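Local coordinates for uroporphyrinogen-III synthetase (Pseudomonas syringae pv. tomato, PDB 3RE1), which probably catalyses the cyclization of the linear tetrapyrrole hydroxymethylbilane to the macrocycle uroporphyrinogen III, with release of water, at residues W15-T20 with G196-S201; G37-S42 with E192-L197. All coordinates share one frame; numbering follows the deposited sequence.

Both contacts lie at the same five-stranded parallel sheet and share Gly196 and Leu197 of strand 196-198. Their centres are about 7 Å apart. Contact 1 joins strands 16-19 and 196-198, which are neighbours inside the sheet. It is buried and combines backbone hydrogen bonds, some weak, with one from the Thr20 hydroxyl and aliphatic side chains on both faces. Contact 2 is only partly buried. It reaches from strand 39-42, the outermost strand on this side, across strand 16-19 to the turn that leads into strand 196-198. No hydrogen bond crosses it, and four side chains do the work. Arg16 ties the two together: its backbone N bonds to Asn195 OD1, and its guanidinium makes a cation-pi contact with Phe39.

Contact 1: W15-T20 with G196-S201; sequences WRLLLT and GLVVSS
Strands 16-19 and 196-198 run side by side in parallel, their axes 28° apart and 4.6 Å from each other at closest approach, with Leu18 paired to Leu197. Leu18 N donates to Gly196 O at 2.9 Å. Leu18 O takes a weak bond from Val198 N. Leu18 thus uses both of its polar backbone atoms on this neighbour.

Leu18 and Leu197 lie on one face of the sheet. Their side chains cross at a slant, and Leu18 CD1 meets Leu197 CD2 at 3.7 Å. Leu17, Leu19 and Val198 occupy the other face. Leu19 and Val198 lie alongside each other and point the same way, with Leu19 CD2 4.1 Å from Val198 CB. Leu17 reaches over Gly196, where Leu17 CD2 packs 3.7 Å from Gly196 CA. Helix 251-260 covers Leu17, and helix 23-34 covers Leu19. The strand order 2-1-3-4-5, flanked by helices, is that of a flavodoxin-like alpha/beta domain, and these two strands lie inside its sheet.

Beyond the paired residues the two segments are joined by Thr20. Its OG1 sits between backbone N and carbonyl carbon (chi1 65°), which brings the hydroxyl to Val198 O. The bond from Thr20 OG1 to Val198 O is 2.8 Å long and uses an in-plane lone pair of that carbonyl. Thr20 N makes a firmer bond to water 1 than its weak one to Val198 O. Water 2 donates to Thr20 OG1 at 2.8 Å and accepts from Ser200 N. The hydroxyl therefore gives one bond and receives another, which should fix its rotation and carry the link between the two segments past the strand ends through side chain and water.

Contact 2: G37-S42 with E192-L197; sequences GIFSSS and ERLNGL
Phe39 turns the edge of its ring to both Glu192 and Leu194, the two residues on either side of Arg193. Its CG is anti to the backbone N (chi1 174°), which swings the ring from the outermost strand toward the turn after helix 186-191. Phe39 CE2 packs 4.0 Å from Leu194 CD1, and the two side chains cross at about a right angle. Leu194 is buried, and so is Ser41, which follows two residues after Phe39 along the strand. Ser41 CB lies 4.4 Å from Leu194 CD2. Ser41 OG is 4.1 Å from Glu192 CG, but it is hydrogen-bonded to Arg188 NE of helix 186-191.

The turn itself is a Schellman motif. Arg193 ends helix 186-191 with a positive phi of 67°, and the chain then heads back into the sheet as strand 196-198. Strand 16-19 runs between that strand and 39-42, so the contact is made over an intervening strand by side chains alone.

The outer part is more open to solvent. Glu192 and Phe39 are both partly exposed, and there a carboxylate oxygen comes to the ring edge. The glutamate chain bends at chi2 and carries Glu192 OE1 to 3.3 Å from Phe39 CZ, near the ring plane. Ring and carboxylate planes are 34° apart. An oxygen at this place faces the slightly positive ring hydrogens, so the approach is probably mildly attractive. Arg16 engages the same ring in a cation-pi contact.

Contact 1: W15-T20 with G196-S201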
# COMPACT_ATOMS: atom_id res chain seq x y z
N TRP A 15 15.60 8.63 -17.65
CA TRP A 15 14.34 8.70 -16.91
C TRP A 15 14.51 9.56 -15.67
O TRP A 15 15.36 9.30 -14.84
CB TRP A 15 13.87 7.31 -16.47
CG TRP A 15 13.45 6.41 -17.60
CD1 TRP A 15 14.22 5.49 -18.26
CD2 TRP A 15 12.16 6.35 -18.21
NE1 TRP A 15 13.49 4.87 -19.25
CE2 TRP A 15 12.22 5.38 -19.24
CE3 TRP A 15 10.96 7.04 -18.00
CZ2 TRP A 15 11.12 5.07 -20.06
CZ3 TRP A 15 9.86 6.73 -18.82
CH2 TRP A 15 9.95 5.75 -19.83
N ARG A 16 13.69 10.60 -15.57
CA ARG A 16 13.75 11.53 -14.46
C ARG A 16 12.41 11.35 -13.80
O ARG A 16 11.50 12.13 -14.04
CB ARG A 16 13.90 12.98 -14.97
CG ARG A 16 15.33 13.43 -15.39
CD ARG A 16 15.97 14.23 -14.25
NE ARG A 16 16.15 15.65 -14.52
CZ ARG A 16 16.83 16.49 -13.73
NH1 ARG A 16 17.40 16.05 -12.61
NH2 ARG A 16 16.95 17.77 -14.04
N LEU A 17 12.30 10.32 -12.98
CA LEU A 17 11.03 9.94 -12.39
C LEU A 17 10.55 10.84 -11.28
O LEU A 17 11.34 11.49 -10.61
CB LEU A 17 11.14 8.52 -11.89
CG LEU A 17 11.45 7.57 -13.03
CD1 LEU A 17 11.60 6.19 -12.47
CD2 LEU A 17 10.34 7.60 -14.09
N LEU A 18 9.24 10.89 -11.10
CA LEU A 18 8.62 11.60 -10.01
C LEU A 18 8.11 10.49 -9.11
O LEU A 18 7.63 9.48 -9.61
CB LEU A 18 7.41 12.41 -10.50
CG LEU A 18 6.94 13.61 -9.66
CD1 LEU A 18 5.43 13.76 -9.78
CD2 LEU A 18 7.28 13.44 -8.23
N LEU A 19 8.26 10.64 -7.79
CA LEU A 19 7.88 9.63 -6.82
C LEU A 19 6.89 10.30 -5.94
O LEU A 19 7.10 11.43 -5.52
CB LEU A 19 9.05 9.15 -6.00
CG LEU A 19 10.25 8.58 -6.77
CD1 LEU A 19 11.35 8.12 -5.79
CD2 LEU A 19 9.83 7.45 -7.61
N THR A 20 5.78 9.59 -5.68
CA THR A 20 4.69 10.15 -4.90
C THR A 20 4.35 9.50 -3.55
O THR A 20 3.51 10.01 -2.80
CB THR A 20 3.42 10.19 -5.73
OG1 THR A 20 3.02 8.85 -6.02
CG2 THR A 20 3.66 10.98 -7.04
N GLY A 196 8.54 11.07 -16.23
CA GLY A 196 7.89 9.84 -15.81
C GLY A 196 7.24 10.04 -14.45
O GLY A 196 7.73 10.79 -13.60
N LEU A 197 6.11 9.36 -14.24
CA LEU A 197 5.37 9.51 -13.00
C LEU A 197 5.14 8.16 -12.37
O LEU A 197 4.76 7.21 -13.05
CB LEU A 197 4.02 10.20 -13.27
CG LEU A 197 4.09 11.50 -14.09
CD1 LEU A 197 2.68 11.93 -14.56
CD2 LEU A 197 4.75 12.61 -13.28
N VAL A 198 5.36 8.10 -11.06
CA VAL A 198 5.17 6.87 -10.29
C VAL A 198 4.24 7.08 -9.11
O VAL A 198 4.36 8.07 -8.40
CB VAL A 198 6.47 6.33 -9.74
CG1 VAL A 198 6.21 5.01 -8.98
CG2 VAL A 198 7.46 6.09 -10.88
N VAL A 199 3.31 6.13 -8.93
CA VAL A 199 2.39 6.10 -7.83
C VAL A 199 2.49 4.70 -7.22
O VAL A 199 2.80 3.74 -7.92
CB VAL A 199 0.95 6.33 -8.28
CG1 VAL A 199 0.77 7.75 -8.67
CG2 VAL A 199 0.61 5.40 -9.40
N SER A 200 2.23 4.58 -5.92
CA SER A 200 2.38 3.30 -5.26
C SER A 200 1.06 2.69 -4.79
O SER A 200 1.03 1.52 -4.40
CB SER A 200 3.33 3.44 -4.09
OG SER A 200 2.75 4.24 -3.07
N SER A 201 -0.03 3.47 -4.83
CA SER A 201 -1.35 2.98 -4.43
C SER A 201 -2.43 3.63 -5.26
O SER A 201 -2.17 4.55 -6.04
CB SER A 201 -1.60 3.31 -2.95
OG SER A 201 -1.58 4.72 -2.70
O HOH W 1 5.85 6.74 -5.70
O HOH W 2 1.66 6.83 -4.72

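Contact 2: G37-S42 with E192-L197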
# COMPACT_ATOMS: atom_id res chain seq x y z
N GLY A 37 21.60 4.67 -11.37
CA GLY A 37 21.81 5.57 -12.50
C GLY A 37 20.54 6.21 -13.05
O GLY A 37 20.41 6.45 -14.27
N ILE A 38 19.60 6.48 -12.14
CA ILE A 38 18.32 7.11 -12.49
C ILE A 38 17.99 8.21 -11.47
O ILE A 38 17.93 7.96 -10.25
CB ILE A 38 17.16 6.09 -12.51
CG1 ILE A 38 17.48 4.91 -13.42
CG2 ILE A 38 15.89 6.75 -13.02
CD1 ILE A 38 17.62 5.17 -14.89
N PHE A 39 17.76 9.41 -11.97
CA PHE A 39 17.40 10.54 -11.11
C PHE A 39 15.94 10.44 -10.71
O PHE A 39 15.17 9.76 -11.37
CB PHE A 39 17.65 11.87 -11.84
CG PHE A 39 17.18 13.08 -11.08
CD1 PHE A 39 17.96 13.63 -10.06
CD2 PHE A 39 15.96 13.68 -11.39
CE1 PHE A 39 17.52 14.77 -9.36
CE2 PHE A 39 15.50 14.81 -10.70
CZ PHE A 39 16.29 15.36 -9.69
N SER A 40 15.56 11.13 -9.66
CA SER A 40 14.17 11.18 -9.25
C SER A 40 13.98 12.34 -8.30
O SER A 40 14.92 12.80 -7.68
CB SER A 40 13.76 9.87 -8.57
OG SER A 40 14.37 9.75 -7.29
N SER A 41 12.76 12.82 -8.18
CA SER A 41 12.45 13.84 -7.20
C SER A 41 11.21 13.37 -6.45
O SER A 41 10.25 12.89 -7.05
CB SER A 41 12.18 15.15 -7.89
OG SER A 41 11.64 16.08 -6.95
N SER A 42 11.23 13.54 -5.14
CA SER A 42 10.12 13.06 -4.37
C SER A 42 9.19 14.15 -3.93
O SER A 42 9.61 15.14 -3.35
CB SER A 42 10.64 12.27 -3.18
OG SER A 42 11.33 11.12 -3.64
N GLU A 192 12.26 20.22 -12.55
CA GLU A 192 13.09 19.02 -12.36
C GLU A 192 13.22 18.20 -13.63
O GLU A 192 13.99 17.23 -13.68
CB GLU A 192 12.55 18.15 -11.24
CG GLU A 192 12.73 18.73 -9.88
CD GLU A 192 14.16 19.22 -9.66
OE1 GLU A 192 15.11 18.42 -9.83
OE2 GLU A 192 14.34 20.40 -9.31
N ARG A 193 12.47 18.58 -14.66
CA ARG A 193 12.57 17.94 -15.97
C ARG A 193 12.10 16.52 -15.97
O ARG A 193 12.63 15.70 -16.71
CB ARG A 193 14.03 17.95 -16.42
CG ARG A 193 14.30 18.40 -17.84
CD ARG A 193 15.09 19.70 -17.87
NE ARG A 193 16.17 19.71 -16.89
CZ ARG A 193 17.25 18.95 -16.97
NH1 ARG A 193 17.40 18.09 -17.97
NH2 ARG A 193 18.18 19.05 -16.03
N LEU A 194 11.11 16.20 -15.13
CA LEU A 194 10.66 14.81 -14.98
C LEU A 194 9.89 14.37 -16.20
O LEU A 194 9.01 15.08 -16.67
CB LEU A 194 9.78 14.64 -13.74
CG LEU A 194 10.36 14.69 -12.32
CD1 LEU A 194 11.83 14.36 -12.30
CD2 LEU A 194 10.13 16.03 -11.64
N ASN A 195 10.21 13.19 -16.70
CA ASN A 195 9.50 12.63 -17.85
C ASN A 195 8.84 11.27 -17.49
O ASN A 195 8.61 10.43 -18.35
CB ASN A 195 10.48 12.44 -19.01
CG ASN A 195 11.64 11.54 -18.64
OD1 ASN A 195 11.95 11.36 -17.44
ND2 ASN A 195 12.28 10.94 -19.64
N GLY A 196 8.54 11.07 -16.23
CA GLY A 196 7.89 9.84 -15.81
C GLY A 196 7.24 10.04 -14.45
O GLY A 196 7.73 10.79 -13.60
N LEU A 197 6.11 9.36 -14.24
CA LEU A 197 5.37 9.51 -13.00
C LEU A 197 5.14 8.16 -12.37
O LEU A 197 4.76 7.21 -13.05
CB LEU A 197 4.02 10.20 -13.27
CG LEU A 197 4.09 11.50 -14.09
CD1 LEU A 197 2.68 11.93 -14.56
CD2 LEU A 197 4.75 12.61 -13.28